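Local coordinates for protein mannitol dehydrogenase (Helicobacter pylori, PDB 3TWO) that probably catalyses the NADP(H)-dependent, zinc-dependent interconversion of cinnamyl alcohols and cinnamaldehydes as a medium-chain alcohol dehydrogenase, at residues B[41-44]-B[45-48]; B[99-103]-B[104-108]; B[149-152]-B[153-156]; B[161-164]-B[165-168]. All blocks are in the same frame, centred on the assembly; numbering follows the deposited sequence.

The four contacts are short local turns that follow one another along the chain without overlap. Contact 1 opens helix 43-49. Contact 2 closes helix 99-102, with centres about 24 Å from contact 1; both belong to the GroES-like domain. Contact 3 starts helix 152-155. Contact 4 lies in the next helix, 158-171, about 17 Å from contact 3 between centres. Contacts 1 and 4 lie about 16 Å apart between centres and both meet the NADPH. Cys42 and Cys160, at the starts of their helices, bind one zinc together with His64. Contact 2 holds a separate four-cysteine zinc, and contact 3 is packing away from either site.

Contact 1 (B[41-44]-B[45-48]); sequences ICHS and DIHS. With ZN (zinc ion), chain G; NDP (NADPH dihydro-nicotinamide-adenine-dinucleotide phosphate), chain F.
The rings of His43 and His47 lie one turn apart and slant across each other, with planes at 34° and centroids 4.5 Å apart. His43 ND1 sits over one face of the His47 ring, toward its rim. The methyl CD1 of Ile46 lies over the centre of the His43 ring, 4.0 Å from its centroid, in a CH-pi contact. At the edge of that ring is PA, the adenosine-side phosphate of NADPH. His47 NE2 is hydrogen-bonded to O3D of the nicotinamide-side ribose at 2.7 Å, and its ND1 bonds to Glu52. Ser44 OG pairs with O2D of the same ribose at 2.8 Å, and His43 N donates to O2N of the nicotinamide-side phosphate. Asp45 turns its carboxylate back beside its own backbone N (chi1 -64°). Asp45 OD2 then takes the N-H of Cys42 at 3.0 Å, from above the carboxylate plane. Cys42, the N-cap residue, accepts from Ser44 N through SG at 3.4 Å. With Asp45 it forms a capping box. Cys42 SG also binds zinc at 2.5 Å, with His64 and Cys160 as further ligands. The capped helix start thus joins the catalytic-type zinc site of the alcohol dehydrogenase fold to its NADPH pocket.

Contact 2 (B[99-103]-B[104-108]); sequences KPCKE and HQEQF. With ZN (zinc ion), chain H.
A Schellman motif ends helix 99-102 beside the four-cysteine zinc site. Gln105 N reaches back to Pro100 O at 2.8 Å, in a fairly straight bond with an N-H...O angle of 159°. Inside it, His104 N meets Cys101 O at 3.2 Å, from well above the carbonyl plane. His104 is the C-prime residue. Its positive phi of 59° turns the chain back across the helix end. Lys102 O lies above one face of the His104 ring, toward its rim. After the turn, Pro100 and Phe108 touch through their CB atoms, 4.0 Å apart. Pro100 CB also lies 3.4 Å from Gln105 O. The Phe108 ring itself leads away from the helix. It packs on Leu292 and on His282 of the second subunit. Glu106 CG approaches Cys101 SG at 4.3 Å. The Glu106 carboxylate is held by the backbone N of Ile296. Cys101 SG is turned beside its own backbone N (chi1 -77°) and binds zinc at 2.4 Å. Cys95, Cys98 and Cys109 supply the other three sulfurs. The reversed chain leads through the 3-10 segment 106-108 to Cys109, the last of these ligands. Such a lobe with four cysteines round one zinc is typical of the structural zinc site of medium-chain alcohol dehydrogenases.

Contact 3 (B[149-152]-B[153-156]); sequences NAPL and EKVA
Pro151 CB approaches the carboxylate of Glu153 obliquely, neither over its face nor at its edge, with OE1 and OE2 both 3.9 Å away. The Glu153 chain sets out between its backbone N and carbonyl carbon (chi1 83°) and then bends at chi2. This folds the acid back over the helix start. Pro151 also meets Lys154, whose extended chain crosses the ring at a slant. Here Pro151 CG and Lys154 CD are 4.0 Å apart. Pro151 is the N-cap residue. Its carbonyl O takes weak bonds from Lys154 N at 3.0 Å and Val155 N at 3.1 Å. Val155 points back at the turn. Its CG2 methyl touches Ala150 CB at 3.8 Å, while its CB faces Leu152 CD1 at 4.2 Å. A further weak bond runs from Ala156 N to Leu152 O. The short helix 152-155 follows strand 144-145 and comes before helix 158-171. Leu152 packs on Leu37 and Tyr38 of strand 31-40 and on Ala67 of strand 65-73. Glu153 rests on Ile315 and Leu317 of strand 315-318, and Tyr312 borders Ala150, Pro151 and Lys154.

Contact 4 (B[161-164]-B[165-168]); sequences AGIT and TYSP. With NDP (NADPH dihydro-nicotinamide-adenine-dinucleotide phosphate), chain F.
Thr165 holds its hydroxyl between its own backbone N and carbonyl carbon (chi1 53°), which turns OG1 back toward the preceding turn of helix 158-171. There Thr165 OG1 lies 2.8 Å from Ala161 O and 3.1 Å from Gly162 O. Either carbonyl could take its single proton. This helix carries the zinc ligand Cys160 in its first turn and borders the nucleotide-binding Rossmann fold. Thr164 sets OG1 beside its backbone N (chi1 -62°) and CG2 anti to it. Both branches then reach the nicotinamide end of NADPH. Thr164 OG1 comes to 3.3 Å from ring carbon C4N, and the methyl CG2 also lies against C4N. The hydroxyl is also hydrogen-bonded to Cys160 O, which ties it to the zinc ligand's backbone. On another side of the helix, Ile163 CD1 meets Tyr166 CD2 at 4.1 Å, and the two side chains slant past each other. Tyr166 OH is hydrogen-bonded to Glu301 and Ser167 OG to Glu298, both on helix 296-308. The Tyr166 ring meets that of Tyr195, on helix 187-198, edge-to-face. Thr165 packs on Met191 and Tyr195 of that helix. Tyr166 N reaches Gly162 O at 2.9 Å, and Ser167 N reaches Ile163 O at the same distance. The next backbone bond is missing because Pro168 has no N-H to give. The helix is kinked here. In place of a donor, Pro168 presents its ring carbon CD to Thr164 O, at 3.1 Å.

Contact 1 (B[41-44]-B[45-48])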
loop_
_atom_site.group_PDB
_atom_site.type_symbol
_atom_site.label_atom_id
_atom_site.label_comp_id
_atom_site.label_asym_id
_atom_site.label_seq_id
_atom_site.Cartn_x
_atom_site.Cartn_y
_atom_site.Cartn_z
ATOM N N ILE B 41 -13.227 -25.534 7.819
ATOM C CA ILE B 41 -11.969 -25.693 7.110
ATOM C C ILE B 41 -11.685 -24.382 6.392
ATOM O O ILE B 41 -12.480 -23.957 5.580
ATOM C CB ILE B 41 -12.081 -26.810 6.063
ATOM C CG1 ILE B 41 -12.312 -28.166 6.745
ATOM C CG2 ILE B 41 -10.868 -26.788 5.070
ATOM C CD1 ILE B 41 -12.489 -29.262 5.739
ATOM N N CYS B 42 -10.551 -23.751 6.702
ATOM C CA CYS B 42 -10.170 -22.526 6.058
ATOM C C CYS B 42 -9.043 -22.905 5.043
ATOM O O CYS B 42 -8.310 -23.849 5.283
ATOM C CB CYS B 42 -9.612 -21.618 7.164
ATOM S SG CYS B 42 -8.843 -20.102 6.528
ATOM N N HIS B 43 -8.868 -22.139 3.981
ATOM C CA HIS B 43 -7.737 -22.403 3.041
ATOM C C HIS B 43 -6.345 -22.208 3.700
ATOM O O HIS B 43 -5.361 -22.776 3.241
ATOM C CB HIS B 43 -7.856 -21.549 1.761
ATOM C CG HIS B 43 -7.278 -22.177 0.523
ATOM N ND1 HIS B 43 -5.942 -22.527 0.399
ATOM C CD2 HIS B 43 -7.838 -22.412 -0.695
ATOM C CE1 HIS B 43 -5.721 -23.021 -0.814
ATOM N NE2 HIS B 43 -6.853 -22.945 -1.503
ATOM N N SER B 44 -6.280 -21.411 4.761
ATOM C CA SER B 44 -5.061 -21.345 5.605
ATOM C C SER B 44 -4.688 -22.711 6.136
ATOM O O SER B 44 -3.471 -23.011 6.331
ATOM C CB SER B 44 -5.277 -20.403 6.822
ATOM O OG SER B 44 -5.584 -19.103 6.346
ATOM N N ASP B 45 -5.702 -23.550 6.401
ATOM C CA ASP B 45 -5.424 -24.906 6.883
ATOM C C ASP B 45 -4.547 -25.680 5.851
ATOM O O ASP B 45 -3.612 -26.436 6.195
ATOM C CB ASP B 45 -6.726 -25.671 7.136
ATOM C CG ASP B 45 -7.586 -25.047 8.260
ATOM O OD1 ASP B 45 -7.158 -24.157 9.029
ATOM O OD2 ASP B 45 -8.736 -25.475 8.395
ATOM N N ILE B 46 -4.903 -25.492 4.585
ATOM C CA ILE B 46 -4.288 -26.212 3.492
ATOM C C ILE B 46 -2.882 -25.649 3.230
ATOM O O ILE B 46 -1.930 -26.445 3.055
ATOM C CB ILE B 46 -5.101 -26.028 2.191
ATOM C CG1 ILE B 46 -6.538 -26.510 2.379
ATOM C CG2 ILE B 46 -4.406 -26.777 1.032
ATOM C CD1 ILE B 46 -7.464 -26.155 1.184
ATOM N N HIS B 47 -2.768 -24.307 3.165
ATOM C CA HIS B 47 -1.474 -23.644 3.004
ATOM C C HIS B 47 -0.511 -24.149 4.118
ATOM O O HIS B 47 0.686 -24.455 3.833
ATOM C CB HIS B 47 -1.595 -22.118 3.127
ATOM C CG HIS B 47 -2.372 -21.432 2.020
ATOM N ND1 HIS B 47 -2.080 -21.593 0.677
ATOM C CD2 HIS B 47 -3.389 -20.517 2.068
ATOM C CE1 HIS B 47 -2.899 -20.844 -0.062
ATOM N NE2 HIS B 47 -3.665 -20.145 0.762
ATOM N N SER B 48 -1.023 -24.297 5.355
ATOM C CA SER B 48 -0.127 -24.708 6.451
ATOM C C SER B 48 0.187 -26.176 6.328
ATOM O O SER B 48 1.388 -26.566 6.355
ATOM C CB SER B 48 -0.684 -24.423 7.851
ATOM O OG SER B 48 -1.247 -23.122 7.913
HETATM ZN ZN ZN G . -8.216 -18.889 8.622
HETATM P PA NDP F . -11.147 -20.802 -0.319
HETATM O O1A NDP F . -10.548 -21.569 -1.423
HETATM O O2A NDP F . -12.667 -20.800 0.091
HETATM O O5B NDP F . -11.574 -19.620 -1.358
HETATM C C5B NDP F . -10.609 -19.060 -2.399
HETATM C C4B NDP F . -11.438 -18.539 -3.567
HETATM O O4B NDP F . -10.703 -17.722 -4.570
HETATM C C3B NDP F . -12.058 -19.743 -4.311
HETATM O O3B NDP F . -13.488 -19.439 -4.532
HETATM C C2B NDP F . -11.274 -19.750 -5.651
HETATM O O2B NDP F . -12.178 -20.265 -6.647
HETATM C C1B NDP F . -11.071 -18.240 -5.918
HETATM N N9A NDP F . -9.833 -17.935 -6.672
HETATM C C8A NDP F . -8.687 -18.651 -6.619
HETATM N N7A NDP F . -7.808 -18.024 -7.385
HETATM C C5A NDP F . -8.378 -16.942 -7.908
HETATM C C6A NDP F . -7.935 -15.946 -8.759
HETATM N N6A NDP F . -6.663 -15.911 -9.286
HETATM N N1A NDP F . -8.816 -15.007 -9.083
HETATM C C2A NDP F . -10.043 -14.965 -8.611
HETATM N N3A NDP F . -10.487 -15.887 -7.791
HETATM C C4A NDP F . -9.663 -16.891 -7.445
HETATM O O3 NDP F . -10.216 -19.792 0.459
HETATM P PN NDP F . -10.549 -19.062 1.758
HETATM O O1N NDP F . -11.620 -18.056 1.576
HETATM O O2N NDP F . -10.669 -19.959 3.019
HETATM O O5D NDP F . -9.189 -18.310 2.004
HETATM C C5D NDP F . -8.625 -17.498 0.864
HETATM C C4D NDP F . -7.154 -17.012 1.208
HETATM O O4D NDP F . -7.359 -16.203 2.383
HETATM C C3D NDP F . -6.138 -18.123 1.591
HETATM O O3D NDP F . -4.846 -17.775 1.023
HETATM C C2D NDP F . -6.177 -18.053 3.135
HETATM O O2D NDP F . -4.967 -18.466 3.667
HETATM C C1D NDP F . -6.312 -16.526 3.336
HETATM N N1N NDP F . -6.725 -16.115 4.721
HETATM C C2N NDP F . -6.092 -14.989 5.293
HETATM C C3N NDP F . -6.432 -14.561 6.566
HETATM C C7N NDP F . -5.788 -13.289 7.114
HETATM O O7N NDP F . -5.302 -12.442 6.347
HETATM N N7N NDP F . -6.031 -13.056 8.400
HETATM C C4N NDP F . -7.392 -15.287 7.309
HETATM C C5N NDP F . -8.069 -16.401 6.732
HETATM C C6N NDP F . -7.738 -16.826 5.462
HETATM P P2B NDP F . -11.748 -21.282 -7.754
HETATM O O1X NDP F . -12.893 -22.453 -7.677
HETATM O O2X NDP F . -11.583 -20.588 -9.035
HETATM O O3X NDP F . -10.399 -21.971 -7.271
#

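Contact 2 (B[99-103]-B[104-108])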
loop_
_atom_site.group_PDB
_atom_site.type_symbol
_atom_site.label_atom_id
_atom_site.label_comp_id
_atom_site.label_asym_id
_atom_site.label_seq_id
_atom_site.Cartn_x
_atom_site.Cartn_y
_atom_site.Cartn_z
ATOM N N LYS B 99 1.996 -3.564 23.127
ATOM C CA LYS B 99 1.144 -2.556 22.558
ATOM C C LYS B 99 0.043 -3.230 21.783
ATOM O O LYS B 99 -1.083 -2.910 22.007
ATOM C CB LYS B 99 1.901 -1.585 21.645
ATOM C CG LYS B 99 1.088 -0.311 21.362
ATOM C CD LYS B 99 1.971 0.935 21.353
ATOM C CE LYS B 99 2.856 1.044 20.073
ATOM N NZ LYS B 99 1.970 1.058 18.864
ATOM N N PRO B 100 0.373 -4.177 20.889
ATOM C CA PRO B 100 -0.772 -4.791 20.209
ATOM C C PRO B 100 -1.782 -5.478 21.171
ATOM O O PRO B 100 -2.990 -5.364 20.922
ATOM C CB PRO B 100 -0.123 -5.789 19.251
ATOM C CG PRO B 100 1.209 -5.242 18.976
ATOM C CD PRO B 100 1.639 -4.424 20.164
ATOM N N CYS B 101 -1.312 -6.175 22.213
ATOM C CA CYS B 101 -2.212 -6.823 23.140
ATOM C C CYS B 101 -3.086 -5.802 23.820
ATOM O O CYS B 101 -4.295 -6.066 23.992
ATOM C CB CYS B 101 -1.487 -7.660 24.210
ATOM S SG CYS B 101 -0.892 -9.272 23.587
ATOM N N LYS B 102 -2.492 -4.662 24.212
ATOM C CA LYS B 102 -3.249 -3.616 24.903
ATOM C C LYS B 102 -4.263 -2.932 23.957
ATOM O O LYS B 102 -5.347 -2.563 24.389
ATOM C CB LYS B 102 -2.327 -2.596 25.549
ATOM C CG LYS B 102 -1.944 -2.969 27.033
ATOM C CD LYS B 102 -1.644 -4.493 27.302
ATOM C CE LYS B 102 -0.903 -4.643 28.612
ATOM N NZ LYS B 102 -1.435 -3.737 29.656
ATOM N N GLU B 103 -3.936 -2.822 22.667
ATOM C CA GLU B 103 -4.878 -2.280 21.692
ATOM C C GLU B 103 -5.860 -3.346 21.132
ATOM O O GLU B 103 -6.528 -3.116 20.109
ATOM C CB GLU B 103 -4.117 -1.519 20.597
ATOM C CG GLU B 103 -3.519 -0.272 21.229
ATOM C CD GLU B 103 -2.551 0.479 20.333
ATOM O OE1 GLU B 103 -2.090 -0.070 19.306
ATOM O OE2 GLU B 103 -2.249 1.650 20.658
ATOM N N HIS B 104 -5.977 -4.498 21.799
ATOM C CA HIS B 104 -6.927 -5.512 21.324
ATOM C C HIS B 104 -6.633 -5.969 19.879
ATOM O O HIS B 104 -7.555 -6.233 19.094
ATOM C CB HIS B 104 -8.347 -4.933 21.343
ATOM C CG HIS B 104 -8.739 -4.397 22.657
ATOM N ND1 HIS B 104 -8.958 -5.214 23.751
ATOM C CD2 HIS B 104 -8.943 -3.122 23.075
ATOM C CE1 HIS B 104 -9.287 -4.460 24.785
ATOM N NE2 HIS B 104 -9.274 -3.194 24.403
ATOM N N GLN B 105 -5.349 -6.051 19.547
ATOM C CA GLN B 105 -4.914 -6.650 18.289
ATOM C C GLN B 105 -3.884 -7.747 18.635
ATOM O O GLN B 105 -2.720 -7.700 18.170
ATOM C CB GLN B 105 -4.216 -5.594 17.433
ATOM C CG GLN B 105 -4.992 -4.379 17.140
ATOM C CD GLN B 105 -5.650 -4.525 15.815
ATOM O OE1 GLN B 105 -6.714 -5.152 15.728
ATOM N NE2 GLN B 105 -5.011 -3.982 14.735
ATOM N N GLU B 106 -4.312 -8.716 19.440
ATOM C CA GLU B 106 -3.428 -9.770 19.924
ATOM C C GLU B 106 -2.798 -10.554 18.757
ATOM O O GLU B 106 -1.738 -11.149 18.930
ATOM C CB GLU B 106 -4.163 -10.725 20.916
ATOM C CG GLU B 106 -4.895 -9.995 22.048
ATOM C CD GLU B 106 -6.383 -9.695 21.710
ATOM O OE1 GLU B 106 -6.787 -9.689 20.504
ATOM O OE2 GLU B 106 -7.155 -9.500 22.674
ATOM N N GLN B 107 -3.390 -10.476 17.567
ATOM C CA GLN B 107 -2.856 -11.226 16.403
ATOM C C GLN B 107 -1.503 -10.729 15.970
ATOM O O GLN B 107 -0.843 -11.442 15.277
ATOM C CB GLN B 107 -3.795 -11.233 15.161
ATOM C CG GLN B 107 -3.900 -9.864 14.386
ATOM C CD GLN B 107 -4.963 -8.945 14.952
ATOM O OE1 GLN B 107 -5.281 -9.013 16.144
ATOM N NE2 GLN B 107 -5.549 -8.090 14.086
ATOM N N PHE B 108 -1.100 -9.524 16.379
ATOM C CA PHE B 108 0.210 -8.993 16.077
ATOM C C PHE B 108 1.179 -9.108 17.252
ATOM O O PHE B 108 2.311 -8.679 17.138
ATOM C CB PHE B 108 0.138 -7.516 15.602
ATOM C CG PHE B 108 -0.635 -7.333 14.340
ATOM C CD1 PHE B 108 -1.863 -6.676 14.355
ATOM C CD2 PHE B 108 -0.131 -7.810 13.150
ATOM C CE1 PHE B 108 -2.610 -6.510 13.171
ATOM C CE2 PHE B 108 -0.872 -7.665 11.929
ATOM C CZ PHE B 108 -2.128 -7.019 11.961
HETATM ZN ZN ZN H . 1.535 -9.146 23.455
#

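Contact 3 (B[149-152]-B[153-156])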
loop_
_atom_site.group_PDB
_atom_site.type_symbol
_atom_site.label_atom_id
_atom_site.label_comp_id
_atom_site.label_asym_id
_atom_site.label_seq_id
_atom_site.Cartn_x
_atom_site.Cartn_y
_atom_site.Cartn_z
ATOM N N ASN B 149 -28.875 -20.167 21.058
ATOM C CA ASN B 149 -29.781 -20.566 19.959
ATOM C C ASN B 149 -29.251 -20.372 18.530
ATOM O O ASN B 149 -29.914 -20.745 17.584
ATOM C CB ASN B 149 -31.146 -19.906 20.097
ATOM C CG ASN B 149 -31.917 -20.445 21.288
ATOM O OD1 ASN B 149 -32.086 -19.733 22.277
ATOM N ND2 ASN B 149 -32.368 -21.720 21.216
ATOM N N ALA B 150 -28.055 -19.811 18.377
ATOM C CA ALA B 150 -27.452 -19.663 17.065
ATOM C C ALA B 150 -27.185 -21.043 16.407
ATOM O O ALA B 150 -26.833 -21.997 17.106
ATOM C CB ALA B 150 -26.166 -18.853 17.194
ATOM N N PRO B 151 -27.346 -21.156 15.060
ATOM C CA PRO B 151 -26.988 -22.473 14.427
ATOM C C PRO B 151 -25.448 -22.679 14.449
ATOM O O PRO B 151 -24.695 -21.952 13.786
ATOM C CB PRO B 151 -27.531 -22.352 12.997
ATOM C CG PRO B 151 -27.561 -20.819 12.712
ATOM C CD PRO B 151 -27.892 -20.181 14.089
ATOM N N LEU B 152 -24.996 -23.642 15.238
ATOM C CA LEU B 152 -23.588 -23.720 15.617
ATOM C C LEU B 152 -22.675 -24.151 14.480
ATOM O O LEU B 152 -21.499 -23.745 14.399
ATOM C CB LEU B 152 -23.450 -24.696 16.758
ATOM C CG LEU B 152 -22.568 -24.238 17.881
ATOM C CD1 LEU B 152 -22.797 -22.742 18.231
ATOM C CD2 LEU B 152 -22.879 -25.178 19.079
ATOM N N GLU B 153 -23.216 -24.971 13.585
ATOM C CA GLU B 153 -22.511 -25.362 12.352
ATOM C C GLU B 153 -22.221 -24.123 11.460
ATOM O O GLU B 153 -21.167 -24.063 10.827
ATOM C CB GLU B 153 -23.261 -26.494 11.612
ATOM C CG GLU B 153 -24.462 -26.151 10.660
ATOM C CD GLU B 153 -25.725 -25.750 11.390
ATOM O OE1 GLU B 153 -25.772 -25.808 12.630
ATOM O OE2 GLU B 153 -26.696 -25.346 10.710
ATOM N N LYS B 154 -23.121 -23.129 11.471
ATOM C CA LYS B 154 -22.910 -21.887 10.698
ATOM C C LYS B 154 -22.025 -20.852 11.419
ATOM O O LYS B 154 -21.398 -19.965 10.756
ATOM C CB LYS B 154 -24.257 -21.246 10.390
ATOM C CG LYS B 154 -24.934 -21.896 9.183
ATOM C CD LYS B 154 -26.273 -21.293 8.988
ATOM C CE LYS B 154 -27.051 -22.085 7.957
ATOM N NZ LYS B 154 -28.265 -21.287 7.680
ATOM N N VAL B 155 -21.972 -20.962 12.758
ATOM C CA VAL B 155 -21.217 -20.046 13.584
ATOM C C VAL B 155 -19.715 -20.276 13.387
ATOM O O VAL B 155 -18.962 -19.309 13.348
ATOM C CB VAL B 155 -21.586 -20.185 15.095
ATOM C CG1 VAL B 155 -20.563 -19.459 16.017
ATOM C CG2 VAL B 155 -23.000 -19.650 15.347
ATOM N N ALA B 156 -19.291 -21.536 13.273
ATOM C CA ALA B 156 -17.870 -21.890 13.314
ATOM C C ALA B 156 -16.989 -21.066 12.347
ATOM O O ALA B 156 -15.934 -20.560 12.753
ATOM C CB ALA B 156 -17.668 -23.477 13.134
#

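Contact 4 (B[161-164]-B[165-168])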
loop_
_atom_site.group_PDB
_atom_site.type_symbol
_atom_site.label_atom_id
_atom_site.label_comp_id
_atom_site.label_asym_id
_atom_site.label_seq_id
_atom_site.Cartn_x
_atom_site.Cartn_y
_atom_site.Cartn_z
ATOM N N ALA B 161 -13.100 -16.820 8.784
ATOM C CA ALA B 161 -13.735 -16.133 7.624
ATOM C C ALA B 161 -14.536 -14.877 7.957
ATOM O O ALA B 161 -14.454 -13.845 7.248
ATOM C CB ALA B 161 -14.640 -17.125 6.836
ATOM N N GLY B 162 -15.351 -14.974 9.004
ATOM C CA GLY B 162 -16.171 -13.826 9.435
ATOM C C GLY B 162 -15.321 -12.629 9.914
ATOM O O GLY B 162 -15.395 -11.590 9.320
ATOM N N ILE B 163 -14.506 -12.784 10.968
ATOM C CA ILE B 163 -13.680 -11.639 11.408
ATOM C C ILE B 163 -12.713 -11.093 10.323
ATOM O O ILE B 163 -12.525 -9.902 10.223
ATOM C CB ILE B 163 -12.881 -11.899 12.702
ATOM C CG1 ILE B 163 -12.195 -10.578 13.114
ATOM C CG2 ILE B 163 -11.778 -13.080 12.511
ATOM C CD1 ILE B 163 -13.152 -9.448 13.459
ATOM N N THR B 164 -12.098 -11.978 9.539
ATOM C CA THR B 164 -11.048 -11.562 8.639
ATOM C C THR B 164 -11.598 -10.612 7.569
ATOM O O THR B 164 -10.849 -9.753 7.038
ATOM C CB THR B 164 -10.332 -12.753 7.968
ATOM O OG1 THR B 164 -9.692 -13.559 8.987
ATOM C CG2 THR B 164 -9.241 -12.251 6.981
ATOM N N THR B 165 -12.898 -10.723 7.289
ATOM C CA THR B 165 -13.450 -9.923 6.238
ATOM C C THR B 165 -14.244 -8.798 6.852
ATOM O O THR B 165 -14.236 -7.701 6.299
ATOM C CB THR B 165 -14.380 -10.747 5.359
ATOM O OG1 THR B 165 -15.332 -11.373 6.207
ATOM C CG2 THR B 165 -13.570 -11.861 4.616
ATOM N N TYR B 166 -14.915 -9.058 7.987
ATOM C CA TYR B 166 -15.593 -8.007 8.714
ATOM C C TYR B 166 -14.601 -6.825 9.038
ATOM O O TYR B 166 -14.926 -5.625 8.876
ATOM C CB TYR B 166 -16.126 -8.590 10.019
ATOM C CG TYR B 166 -16.873 -7.615 10.926
ATOM C CD1 TYR B 166 -18.226 -7.281 10.695
ATOM C CD2 TYR B 166 -16.240 -7.062 12.053
ATOM C CE1 TYR B 166 -18.925 -6.414 11.591
ATOM C CE2 TYR B 166 -16.918 -6.187 12.924
ATOM C CZ TYR B 166 -18.252 -5.892 12.692
ATOM O OH TYR B 166 -18.872 -5.017 13.534
ATOM N N SER B 167 -13.396 -7.197 9.479
ATOM C CA SER B 167 -12.488 -6.200 10.049
ATOM C C SER B 167 -12.120 -5.079 9.029
ATOM O O SER B 167 -12.210 -3.940 9.351
ATOM C CB SER B 167 -11.232 -6.863 10.683
ATOM O OG SER B 167 -10.360 -5.867 11.304
ATOM N N PRO B 168 -11.666 -5.418 7.818
ATOM C CA PRO B 168 -11.188 -4.330 6.934
ATOM C C PRO B 168 -12.366 -3.562 6.356
ATOM O O PRO B 168 -12.231 -2.385 6.013
ATOM C CB PRO B 168 -10.460 -5.075 5.811
ATOM C CG PRO B 168 -10.894 -6.520 5.966
ATOM C CD PRO B 168 -11.183 -6.726 7.390
HETATM P PA NDP F . -11.147 -20.802 -0.319
HETATM O O1A NDP F . -10.548 -21.569 -1.423
HETATM O O2A NDP F . -12.667 -20.800 0.091
HETATM O O5B NDP F . -11.574 -19.620 -1.358
HETATM C C5B NDP F . -10.609 -19.060 -2.399
HETATM C C4B NDP F . -11.438 -18.539 -3.567
HETATM O O4B NDP F . -10.703 -17.722 -4.570
HETATM C C3B NDP F . -12.058 -19.743 -4.311
HETATM O O3B NDP F . -13.488 -19.439 -4.532
HETATM C C2B NDP F . -11.274 -19.750 -5.651
HETATM O O2B NDP F . -12.178 -20.265 -6.647
HETATM C C1B NDP F . -11.071 -18.240 -5.918
HETATM N N9A NDP F . -9.833 -17.935 -6.672
HETATM C C8A NDP F . -8.687 -18.651 -6.619
HETATM N N7A NDP F . -7.808 -18.024 -7.385
HETATM C C5A NDP F . -8.378 -16.942 -7.908
HETATM C C6A NDP F . -7.935 -15.946 -8.759
HETATM N N6A NDP F . -6.663 -15.911 -9.286
HETATM N N1A NDP F . -8.816 -15.007 -9.083
HETATM C C2A NDP F . -10.043 -14.965 -8.611
HETATM N N3A NDP F . -10.487 -15.887 -7.791
HETATM C C4A NDP F . -9.663 -16.891 -7.445
HETATM O O3 NDP F . -10.216 -19.792 0.459
HETATM P PN NDP F . -10.549 -19.062 1.758
HETATM O O1N NDP F . -11.620 -18.056 1.576
HETATM O O2N NDP F . -10.669 -19.959 3.019
HETATM O O5D NDP F . -9.189 -18.310 2.004
HETATM C C5D NDP F . -8.625 -17.498 0.864
HETATM C C4D NDP F . -7.154 -17.012 1.208
HETATM O O4D NDP F . -7.359 -16.203 2.383
HETATM C C3D NDP F . -6.138 -18.123 1.591
HETATM O O3D NDP F . -4.846 -17.775 1.023
HETATM C C2D NDP F . -6.177 -18.053 3.135
HETATM O O2D NDP F . -4.967 -18.466 3.667
HETATM C C1D NDP F . -6.312 -16.526 3.336
HETATM N N1N NDP F . -6.725 -16.115 4.721
HETATM C C2N NDP F . -6.092 -14.989 5.293
HETATM C C3N NDP F . -6.432 -14.561 6.566
HETATM C C7N NDP F . -5.788 -13.289 7.114
HETATM O O7N NDP F . -5.302 -12.442 6.347
HETATM N N7N NDP F . -6.031 -13.056 8.400
HETATM C C4N NDP F . -7.392 -15.287 7.309
HETATM C C5N NDP F . -8.069 -16.401 6.732
HETATM C C6N NDP F . -7.738 -16.826 5.462
HETATM P P2B NDP F . -11.748 -21.282 -7.754
HETATM O O1X NDP F . -12.893 -22.453 -7.677
HETATM O O2X NDP F . -11.583 -20.588 -9.035
HETATM O O3X NDP F . -10.399 -21.971 -7.271
#